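Local structure of mannosylglycerate hydrolase MGH1-like glycoside hydrolase domain-containing protein (Thermus thermophilus HB8, 4WVA) at residues W34-I39 with F408-L414; L41-Q45 with A413-F417; L174-V179 with D205-L210. The protein hydrolyses mannosylglycerate, a solute made by thermophiles under osmotic stress, to mannose and glycerate, and can also cleave glucosylglycerate. One frame throughout, in Å; residues are numbered along the deposited sequence.

How the contacts relate
Contacts 1 and 2 are successive parts of one interface between helix 33-43 and helix 409-418, with centres about 8 Å apart and Ala413 and Leu414 belonging to both. Contact 1 lies at the substrate-pocket end, where the side chain of Asp35 comes within about 3 Å of a bound Tris molecule; contact 2 continues the interface outward, its centre about 16 Å from that of the chain against about 10 Å for contact 1. Contact 3 is separate, its centre about 29 Å from that of contact 1 and 37 Å from that of contact 2. It nevertheless borders the catalytic centre, because Tyr207 approaches Asp165, the probable proton donor, to about 4 Å between side chains.

Contact 1. Residues W34-I39 with F408-L414; sequences WDSAFI and FSWSAAL
The ring of Phe408, the N-cap residue of helix 409-418, brings CZ to 3.7 Å from Asp35 OD2, and water 1 sits above one face of this ring. Next along, Ser409 packs its CB tightly against Ile39 CD1 (3.4 Å), while its OG turns to the backbone O of Val22. Trp410 fills the middle of the interface: its CG lies between the backbone N and carbonyl carbon (chi1 78°), extending the indole across to helix 33-43. There the edge of its six-membered ring meets the face of Trp34 in a T-shaped stack, planes at 84°, with CZ3 3.5 Å from Trp34 NE1. Phe38 directs its own edge at a face of Trp410, completing an aromatic cluster. An alanine in place of Trp34 would probably leave the CZ3-CH2 edge of Trp410 without the indole face it abuts and let that ring shift. Segments 34-39 and 409-414 run nearly parallel, 23° apart, in the (alpha/alpha)6 barrel of this GH63 enzyme, and Trp34 and Asp35 probably bind substrate. Asp35 OD2 comes obliquely to 3.4 Å from Trp410 CE3 and bonds weakly to the bound Tris. Water 1 accepts from Trp410 N and donates to Asp35 OD2 (2.9 Å), bridging the helices. Further on, Ala413 CB rests 3.6 Å from Ile39 CA, and Leu414 CD1 reaches Phe38 CD1 at 4.2 Å.

Contact 2. Residues L41-Q45 with A413-F417; sequences LGWTQ and ALALF
Leu41 lies over one face of the Phe417 ring, its CB 4.1 Å from the ring centroid, a CH-pi contact. Phe417 presents that face because its CG is anti to the backbone N (chi1 -167°), which swings the ring alongside Leu41 and Thr44. The leucine branches divide the work: CD2 continues over CE1 and CZ of the ring, whereas CD1 turns to Leu414 CD2. Thr44 approaches the same ring from its edge, with OG1 near the ring plane and 3.9 Å from Phe417 CD1. That hydroxyl is fixed by two bonds: it donates to Leu41 O at 2.6 Å, slightly tilted from the carbonyl plane, and accepts an N-H from Gln45 NE2 in a nearly straight bond (165°). The latter needs the glutamine chain to fold back, and its bend at chi2 (-54°) does this, bringing NE2 back to the hydroxyl of Thr44, the preceding residue, while Gln45 CG packs 3.8 Å from Leu416 CB. Gln45 OE1 is held by Arg5, which also binds Leu416 O, so one arginine joins both segments. Between these side chains the backbones come very close, Gly42 CA lying 3.7 Å from Ala413 CA and 3.3 Å from Ala413 O; with no side chain at Gly42, the Ala413 methyl can lie directly against its CA. Helix 107-117 touches Leu41 and Thr44, and helix 356-368 meets Leu41, Leu414 and Phe417. Two helices of the GH63 family's (alpha/alpha)6 barrel thus pack closely where Gly42 meets Ala413, with Leu41, Leu416 and Phe417 to the sides.

Contact 3. Residues L174-V179 with D205-L210; sequences LSRVPV and DRYLSL
Val177 wedges against helix 201-216, its two methyls taking different neighbours: CG1 packs 3.5 Å from Ser209 OG, and CG2 reaches Leu210 CD2, the valine and leucine side chains crossing at about a right angle. Leu174 enlarges this buried patch. Its CD2 meets Leu210 CD1 and Arg206 CB, while CD1 touches the edge of the Tyr207 ring at 4.2 Å from CE1. Beside the patch is the one direct hydrogen bond between the segments: a chi1 of 175° swings Ser209 OG away from its own N and out to Pro178, where it donates to Pro178 O at 2.6 Å, coming in almost in line with the carbonyl (C=O...donor angle 164°).

Against the buried Leu174, Val177 and Leu210 stands a more open side, where Arg206 and Val179 are partly exposed and a water mediates the polar link. Arg206 runs extended from CG to NE across the segment 174-179, so that its CD lies 3.2 Å from Leu174 O and its guanidinium lies flat against Val179. CG1 of this valine stands over the centre of one guanidinium face, 3.8 Å from Arg206 CZ, and also packs on the arginine CG. Water 2 accepts from Arg206 NE (3.0 Å) and donates to both Ser175 O and Val177 O, fastening the turn after helix 171-175 to the arginine. Arg206 NH1 bonds to Glu202 O in its own helix. The side chains of Ser175 and Pro178 are exposed and add little; these residues take part mainly through their carbonyl oxygens.

The contact thus lays the loop leaving helix 171-175 along helix 201-216. On that helix Tyr207 lies close to Asp165, the probable proton donor, so it is the Tyr207 end of the contact that approaches the probable catalytic site of the GH63 barrel.

Contact 1. Residues W34-I39 with F408-L414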
loop_
_atom_site.group_PDB
_atom_site.type_symbol
_atom_site.label_atom_id
_atom_site.label_comp_id
_atom_site.label_asym_id
_atom_site.label_seq_id
_atom_site.Cartn_x
_atom_site.Cartn_y
_atom_site.Cartn_z
ATOM N N TRP A 34 0.380 1.453 -28.635
ATOM C CA TRP A 34 0.183 2.491 -27.602
ATOM C C TRP A 34 -0.217 3.829 -28.224
ATOM O O TRP A 34 -0.995 4.556 -27.622
ATOM C CB TRP A 34 1.288 2.600 -26.513
ATOM C CG TRP A 34 2.597 3.253 -26.850
ATOM C CD1 TRP A 34 3.230 3.341 -28.075
ATOM C CD2 TRP A 34 3.495 3.854 -25.896
ATOM N NE1 TRP A 34 4.443 3.970 -27.923
ATOM C CE2 TRP A 34 4.615 4.300 -26.598
ATOM C CE3 TRP A 34 3.440 4.050 -24.499
ATOM C CZ2 TRP A 34 5.678 4.946 -25.962
ATOM C CZ3 TRP A 34 4.495 4.693 -23.870
ATOM C CH2 TRP A 34 5.597 5.126 -24.597
ATOM N N ASP A 35 0.180 4.080 -29.476
ATOM C CA ASP A 35 -0.261 5.291 -30.150
ATOM C C ASP A 35 -1.772 5.321 -30.239
ATOM O O ASP A 35 -2.387 6.343 -29.948
ATOM C CB ASP A 35 0.324 5.412 -31.563
ATOM C CG ASP A 35 1.826 5.512 -31.578
ATOM O OD1 ASP A 35 2.502 4.542 -31.135
ATOM O OD2 ASP A 35 2.343 6.540 -32.063
ATOM N N SER A 36 -2.385 4.218 -30.672
ATOM C CA SER A 36 -3.834 4.213 -30.863
ATOM C C SER A 36 -4.541 4.499 -29.550
ATOM O O SER A 36 -5.577 5.144 -29.533
ATOM C CB SER A 36 -4.324 2.907 -31.493
ATOM O OG SER A 36 -4.249 2.979 -32.909
ATOM N N ALA A 37 -3.965 4.041 -28.438
ATOM C CA ALA A 37 -4.596 4.225 -27.151
ATOM C C ALA A 37 -4.612 5.713 -26.816
ATOM O O ALA A 37 -5.656 6.243 -26.451
ATOM C CB ALA A 37 -3.879 3.434 -26.077
ATOM N N PHE A 38 -3.474 6.386 -26.958
ATOM C CA PHE A 38 -3.438 7.845 -26.680
ATOM C C PHE A 38 -4.323 8.590 -27.681
ATOM O O PHE A 38 -5.004 9.542 -27.316
ATOM C CB PHE A 38 -2.026 8.434 -26.706
ATOM C CG PHE A 38 -1.112 7.869 -25.657
ATOM C CD1 PHE A 38 -1.316 8.147 -24.305
ATOM C CD2 PHE A 38 -0.046 7.053 -26.008
ATOM C CE1 PHE A 38 -0.480 7.622 -23.345
ATOM C CE2 PHE A 38 0.789 6.516 -25.039
ATOM C CZ PHE A 38 0.574 6.805 -23.699
ATOM N N ILE A 39 -4.271 8.192 -28.949
ATOM C CA ILE A 39 -5.036 8.872 -29.992
ATOM C C ILE A 39 -6.532 8.815 -29.724
ATOM O O ILE A 39 -7.223 9.802 -29.937
ATOM C CB ILE A 39 -4.672 8.326 -31.391
ATOM C CG1 ILE A 39 -3.228 8.701 -31.742
ATOM C CG2 ILE A 39 -5.685 8.769 -32.450
ATOM C CD1 ILE A 39 -2.651 7.863 -32.872
ATOM N N PHE A 408 2.256 14.747 -35.886
ATOM C CA PHE A 408 2.300 13.527 -35.098
ATOM C C PHE A 408 1.046 13.378 -34.238
ATOM O O PHE A 408 0.714 14.258 -33.434
ATOM C CB PHE A 408 3.564 13.497 -34.240
ATOM C CG PHE A 408 3.790 12.179 -33.580
ATOM C CD1 PHE A 408 4.168 11.045 -34.315
ATOM C CD2 PHE A 408 3.556 12.036 -32.237
ATOM C CE1 PHE A 408 4.370 9.828 -33.692
ATOM C CE2 PHE A 408 3.753 10.822 -31.616
ATOM C CZ PHE A 408 4.166 9.714 -32.329
ATOM N N SER A 409 0.377 12.245 -34.406
ATOM C CA SER A 409 -0.987 12.052 -33.914
ATOM C C SER A 409 -1.139 12.163 -32.398
ATOM O O SER A 409 -2.016 12.879 -31.944
ATOM C CB SER A 409 -1.565 10.736 -34.421
ATOM O OG SER A 409 -1.682 10.792 -35.834
ATOM N N TRP A 410 -0.322 11.485 -31.593
ATOM C CA TRP A 410 -0.632 11.544 -30.160
ATOM C C TRP A 410 -0.369 12.925 -29.548
ATOM O O TRP A 410 -0.943 13.274 -28.506
ATOM C CB TRP A 410 -0.016 10.424 -29.324
ATOM C CG TRP A 410 1.419 10.461 -28.933
ATOM C CD1 TRP A 410 2.198 11.533 -28.562
ATOM C CD2 TRP A 410 2.239 9.300 -28.764
ATOM N NE1 TRP A 410 3.443 11.099 -28.212
ATOM C CE2 TRP A 410 3.492 9.725 -28.326
ATOM C CE3 TRP A 410 2.020 7.937 -28.973
ATOM C CZ2 TRP A 410 4.539 8.841 -28.100
ATOM C CZ3 TRP A 410 3.041 7.058 -28.740
ATOM C CH2 TRP A 410 4.299 7.507 -28.319
ATOM N N SER A 411 0.457 13.713 -30.214
ATOM C CA SER A 411 0.688 15.097 -29.778
ATOM C C SER A 411 -0.594 15.900 -29.979
ATOM O O SER A 411 -1.072 16.546 -29.053
ATOM C CB SER A 411 1.874 15.710 -30.532
ATOM O OG SER A 411 3.077 15.020 -30.209
ATOM N N ALA A 412 -1.165 15.813 -31.176
ATOM C CA ALA A 412 -2.459 16.428 -31.459
ATOM C C ALA A 412 -3.547 15.899 -30.539
ATOM O O ALA A 412 -4.312 16.669 -29.939
ATOM C CB ALA A 412 -2.829 16.247 -32.919
ATOM N N ALA A 413 -3.610 14.579 -30.388
ATOM C CA ALA A 413 -4.629 13.979 -29.567
ATOM C C ALA A 413 -4.597 14.469 -28.135
ATOM O O ALA A 413 -5.632 14.754 -27.537
ATOM C CB ALA A 413 -4.495 12.457 -29.580
ATOM N N LEU A 414 -3.403 14.522 -27.575
ATOM C CA LEU A 414 -3.276 14.889 -26.173
ATOM C C LEU A 414 -3.397 16.400 -25.980
ATOM O O LEU A 414 -3.891 16.827 -24.955
ATOM C CB LEU A 414 -1.992 14.308 -25.572
ATOM C CG LEU A 414 -2.024 12.781 -25.419
ATOM C CD1 LEU A 414 -0.669 12.229 -24.992
ATOM C CD2 LEU A 414 -3.087 12.343 -24.422
HETATM O O HOH W 1 1.093 9.116 -32.643
#

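Contact 2. Residues L41-Q45 with A413-F417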
loop_
_atom_site.group_PDB
_atom_site.type_symbol
_atom_site.label_atom_id
_atom_site.label_comp_id
_atom_site.label_asym_id
_atom_site.label_seq_id
_atom_site.Cartn_x
_atom_site.Cartn_y
_atom_site.Cartn_z
ATOM N N LEU A 41 -8.062 9.002 -26.959
ATOM C CA LEU A 41 -8.395 10.103 -26.042
ATOM C C LEU A 41 -8.636 11.413 -26.786
ATOM O O LEU A 41 -9.540 12.187 -26.422
ATOM C CB LEU A 41 -7.300 10.279 -24.990
ATOM C CG LEU A 41 -7.128 9.119 -23.999
ATOM C CD1 LEU A 41 -5.906 9.319 -23.099
ATOM C CD2 LEU A 41 -8.392 8.926 -23.174
ATOM N N GLY A 42 -7.853 11.658 -27.837
ATOM C CA GLY A 42 -8.060 12.828 -28.675
ATOM C C GLY A 42 -9.392 12.786 -29.402
ATOM O O GLY A 42 -10.097 13.790 -29.472
ATOM N N TRP A 43 -9.748 11.612 -29.939
ATOM C CA TRP A 43 -11.001 11.474 -30.667
ATOM C C TRP A 43 -12.244 11.750 -29.800
ATOM O O TRP A 43 -13.306 12.115 -30.330
ATOM C CB TRP A 43 -11.111 10.093 -31.332
ATOM C CG TRP A 43 -10.245 9.939 -32.548
ATOM C CD1 TRP A 43 -9.220 9.048 -32.718
ATOM C CD2 TRP A 43 -10.327 10.683 -33.767
ATOM N NE1 TRP A 43 -8.651 9.204 -33.966
ATOM C CE2 TRP A 43 -9.322 10.192 -34.631
ATOM C CE3 TRP A 43 -11.168 11.707 -34.225
ATOM C CZ2 TRP A 43 -9.135 10.684 -35.921
ATOM C CZ3 TRP A 43 -10.969 12.198 -35.499
ATOM C CH2 TRP A 43 -9.975 11.685 -36.335
ATOM N N THR A 44 -12.124 11.615 -28.479
ATOM C CA THR A 44 -13.268 11.918 -27.584
ATOM C C THR A 44 -13.700 13.382 -27.724
ATOM O O THR A 44 -14.816 13.744 -27.326
ATOM C CB THR A 44 -12.983 11.670 -26.079
ATOM O OG1 THR A 44 -11.994 12.590 -25.603
ATOM C CG2 THR A 44 -12.536 10.251 -25.807
ATOM N N GLN A 45 -12.808 14.224 -28.242
ATOM C CA GLN A 45 -13.084 15.647 -28.434
ATOM C C GLN A 45 -13.738 15.932 -29.786
ATOM O O GLN A 45 -14.067 17.086 -30.079
ATOM C CB GLN A 45 -11.789 16.445 -28.317
ATOM C CG GLN A 45 -11.123 16.344 -26.970
ATOM C CD GLN A 45 -12.077 16.707 -25.862
ATOM O OE1 GLN A 45 -12.444 17.885 -25.699
ATOM N NE2 GLN A 45 -12.486 15.708 -25.092
ATOM N N ALA A 413 -3.610 14.579 -30.388
ATOM C CA ALA A 413 -4.629 13.979 -29.567
ATOM C C ALA A 413 -4.597 14.469 -28.135
ATOM O O ALA A 413 -5.632 14.754 -27.537
ATOM C CB ALA A 413 -4.495 12.457 -29.580
ATOM N N LEU A 414 -3.403 14.522 -27.575
ATOM C CA LEU A 414 -3.276 14.889 -26.173
ATOM C C LEU A 414 -3.397 16.400 -25.980
ATOM O O LEU A 414 -3.891 16.827 -24.955
ATOM C CB LEU A 414 -1.992 14.308 -25.572
ATOM C CG LEU A 414 -2.024 12.781 -25.419
ATOM C CD1 LEU A 414 -0.669 12.229 -24.992
ATOM C CD2 LEU A 414 -3.087 12.343 -24.422
ATOM N N ALA A 415 -3.043 17.203 -26.982
ATOM C CA ALA A 415 -3.400 18.636 -26.950
ATOM C C ALA A 415 -4.905 18.800 -26.754
ATOM O O ALA A 415 -5.346 19.591 -25.927
ATOM C CB ALA A 415 -2.967 19.332 -28.235
ATOM N N LEU A 416 -5.692 18.040 -27.517
ATOM C CA LEU A 416 -7.147 18.063 -27.431
ATOM C C LEU A 416 -7.653 17.545 -26.090
ATOM O O LEU A 416 -8.511 18.156 -25.462
ATOM C CB LEU A 416 -7.746 17.234 -28.577
ATOM C CG LEU A 416 -7.728 17.906 -29.934
ATOM C CD1 LEU A 416 -7.884 16.875 -31.039
ATOM C CD2 LEU A 416 -8.857 18.931 -29.993
ATOM N N PHE A 417 -7.133 16.406 -25.647
ATOM C CA PHE A 417 -7.575 15.836 -24.396
ATOM C C PHE A 417 -7.231 16.729 -23.193
ATOM O O PHE A 417 -8.079 16.943 -22.303
ATOM C CB PHE A 417 -7.024 14.409 -24.206
ATOM C CG PHE A 417 -7.690 13.673 -23.090
ATOM C CD1 PHE A 417 -9.015 13.289 -23.208
ATOM C CD2 PHE A 417 -7.007 13.396 -21.917
ATOM C CE1 PHE A 417 -9.639 12.620 -22.184
ATOM C CE2 PHE A 417 -7.639 12.735 -20.876
ATOM C CZ PHE A 417 -8.951 12.349 -21.020
#

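Contact 3. Residues L174-V179 with D205-L210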
loop_
_atom_site.group_PDB
_atom_site.type_symbol
_atom_site.label_atom_id
_atom_site.label_comp_id
_atom_site.label_asym_id
_atom_site.label_seq_id
_atom_site.Cartn_x
_atom_site.Cartn_y
_atom_site.Cartn_z
ATOM N N LEU A 174 21.591 -4.080 -25.079
ATOM C CA LEU A 174 21.662 -4.261 -26.528
ATOM C C LEU A 174 23.053 -4.639 -27.003
ATOM O O LEU A 174 23.184 -5.261 -28.057
ATOM C CB LEU A 174 21.224 -3.008 -27.261
ATOM C CG LEU A 174 19.730 -2.923 -27.435
ATOM C CD1 LEU A 174 19.397 -1.497 -27.846
ATOM C CD2 LEU A 174 19.200 -3.940 -28.449
ATOM N N SER A 175 24.071 -4.274 -26.238
ATOM C CA SER A 175 25.462 -4.606 -26.592
ATOM C C SER A 175 25.718 -6.116 -26.663
ATOM O O SER A 175 26.706 -6.550 -27.277
ATOM C CB SER A 175 26.438 -3.944 -25.617
ATOM O OG SER A 175 26.411 -4.593 -24.361
ATOM N N ARG A 176 24.846 -6.924 -26.056
ATOM C CA ARG A 176 24.973 -8.379 -26.100
ATOM C C ARG A 176 24.290 -9.045 -27.286
ATOM O O ARG A 176 24.412 -10.260 -27.461
ATOM C CB ARG A 176 24.450 -8.996 -24.800
ATOM C CG ARG A 176 25.107 -8.364 -23.601
ATOM C CD ARG A 176 24.960 -9.154 -22.323
ATOM N NE ARG A 176 25.434 -8.296 -21.254
ATOM C CZ ARG A 176 24.665 -7.490 -20.522
ATOM N NH1 ARG A 176 23.342 -7.465 -20.682
ATOM N NH2 ARG A 176 25.237 -6.722 -19.605
ATOM N N VAL A 177 23.583 -8.274 -28.114
ATOM C CA VAL A 177 22.856 -8.843 -29.228
ATOM C C VAL A 177 23.843 -9.021 -30.379
ATOM O O VAL A 177 24.489 -8.050 -30.766
ATOM C CB VAL A 177 21.707 -7.918 -29.657
ATOM C CG1 VAL A 177 21.037 -8.423 -30.933
ATOM C CG2 VAL A 177 20.710 -7.799 -28.511
ATOM N N PRO A 178 23.982 -10.257 -30.898
ATOM C CA PRO A 178 24.975 -10.462 -31.972
ATOM C C PRO A 178 24.563 -9.769 -33.267
ATOM O O PRO A 178 23.375 -9.708 -33.569
ATOM C CB PRO A 178 24.996 -11.982 -32.160
ATOM C CG PRO A 178 23.751 -12.506 -31.528
ATOM C CD PRO A 178 23.331 -11.514 -30.478
ATOM N N VAL A 179 25.543 -9.260 -34.015
ATOM C CA VAL A 179 25.286 -8.670 -35.326
ATOM C C VAL A 179 26.103 -9.318 -36.457
ATOM O O VAL A 179 25.935 -8.944 -37.613
ATOM C CB VAL A 179 25.513 -7.141 -35.324
ATOM C CG1 VAL A 179 24.531 -6.455 -34.368
ATOM C CG2 VAL A 179 26.948 -6.779 -34.959
ATOM N N ASP A 205 20.787 -2.352 -36.325
ATOM C CA ASP A 205 21.392 -3.663 -36.552
ATOM C C ASP A 205 20.923 -4.668 -35.503
ATOM O O ASP A 205 20.554 -5.802 -35.815
ATOM C CB ASP A 205 22.918 -3.562 -36.502
ATOM C CG ASP A 205 23.518 -2.959 -37.767
ATOM O OD1 ASP A 205 22.797 -2.783 -38.777
ATOM O OD2 ASP A 205 24.731 -2.653 -37.739
ATOM N N ARG A 206 20.906 -4.213 -34.255
ATOM C CA ARG A 206 20.513 -5.047 -33.124
ATOM C C ARG A 206 18.988 -5.216 -33.028
ATOM O O ARG A 206 18.519 -6.299 -32.720
ATOM C CB ARG A 206 21.164 -4.502 -31.848
ATOM C CG ARG A 206 22.684 -4.674 -31.893
ATOM C CD ARG A 206 23.462 -3.821 -30.924
ATOM N NE ARG A 206 24.875 -4.193 -30.997
ATOM C CZ ARG A 206 25.715 -3.787 -31.950
ATOM N NH1 ARG A 206 25.315 -2.943 -32.897
ATOM N NH2 ARG A 206 26.981 -4.227 -31.953
ATOM N N TYR A 207 18.208 -4.179 -33.354
ATOM C CA TYR A 207 16.762 -4.340 -33.499
ATOM C C TYR A 207 16.419 -5.486 -34.477
ATOM O O TYR A 207 15.544 -6.313 -34.215
ATOM C CB TYR A 207 16.047 -3.040 -33.969
ATOM C CG TYR A 207 16.246 -1.765 -33.149
ATOM C CD1 TYR A 207 16.708 -1.792 -31.826
ATOM C CD2 TYR A 207 15.926 -0.509 -33.699
ATOM C CE1 TYR A 207 16.886 -0.619 -31.101
ATOM C CE2 TYR A 207 16.112 0.665 -32.983
ATOM C CZ TYR A 207 16.585 0.611 -31.681
ATOM O OH TYR A 207 16.768 1.785 -30.980
ATOM N N LEU A 208 17.096 -5.501 -35.632
ATOM C CA LEU A 208 16.813 -6.490 -36.669
ATOM C C LEU A 208 17.329 -7.877 -36.306
ATOM O O LEU A 208 16.648 -8.874 -36.533
ATOM C CB LEU A 208 17.333 -6.021 -38.045
ATOM C CG LEU A 208 16.311 -5.238 -38.881
ATOM C CD1 LEU A 208 15.192 -6.154 -39.351
ATOM C CD2 LEU A 208 15.728 -4.054 -38.132
ATOM N N SER A 209 18.508 -7.935 -35.704
ATOM C CA SER A 209 19.036 -9.216 -35.193
ATOM C C SER A 209 18.029 -9.914 -34.274
ATOM O O SER A 209 17.761 -11.123 -34.394
ATOM C CB SER A 209 20.359 -9.005 -34.470
ATOM O OG SER A 209 20.806 -10.222 -33.889
ATOM N N LEU A 210 17.438 -9.150 -33.357
ATOM C CA LEU A 210 16.420 -9.708 -32.473
ATOM C C LEU A 210 15.196 -10.193 -33.230
ATOM O O LEU A 210 14.694 -11.292 -32.978
ATOM C CB LEU A 210 16.018 -8.687 -31.394
ATOM C CG LEU A 210 17.044 -8.382 -30.286
ATOM C CD1 LEU A 210 16.626 -7.166 -29.458
ATOM C CD2 LEU A 210 17.263 -9.579 -29.381
HETATM O O HOH W 2 26.446 -6.495 -29.978
#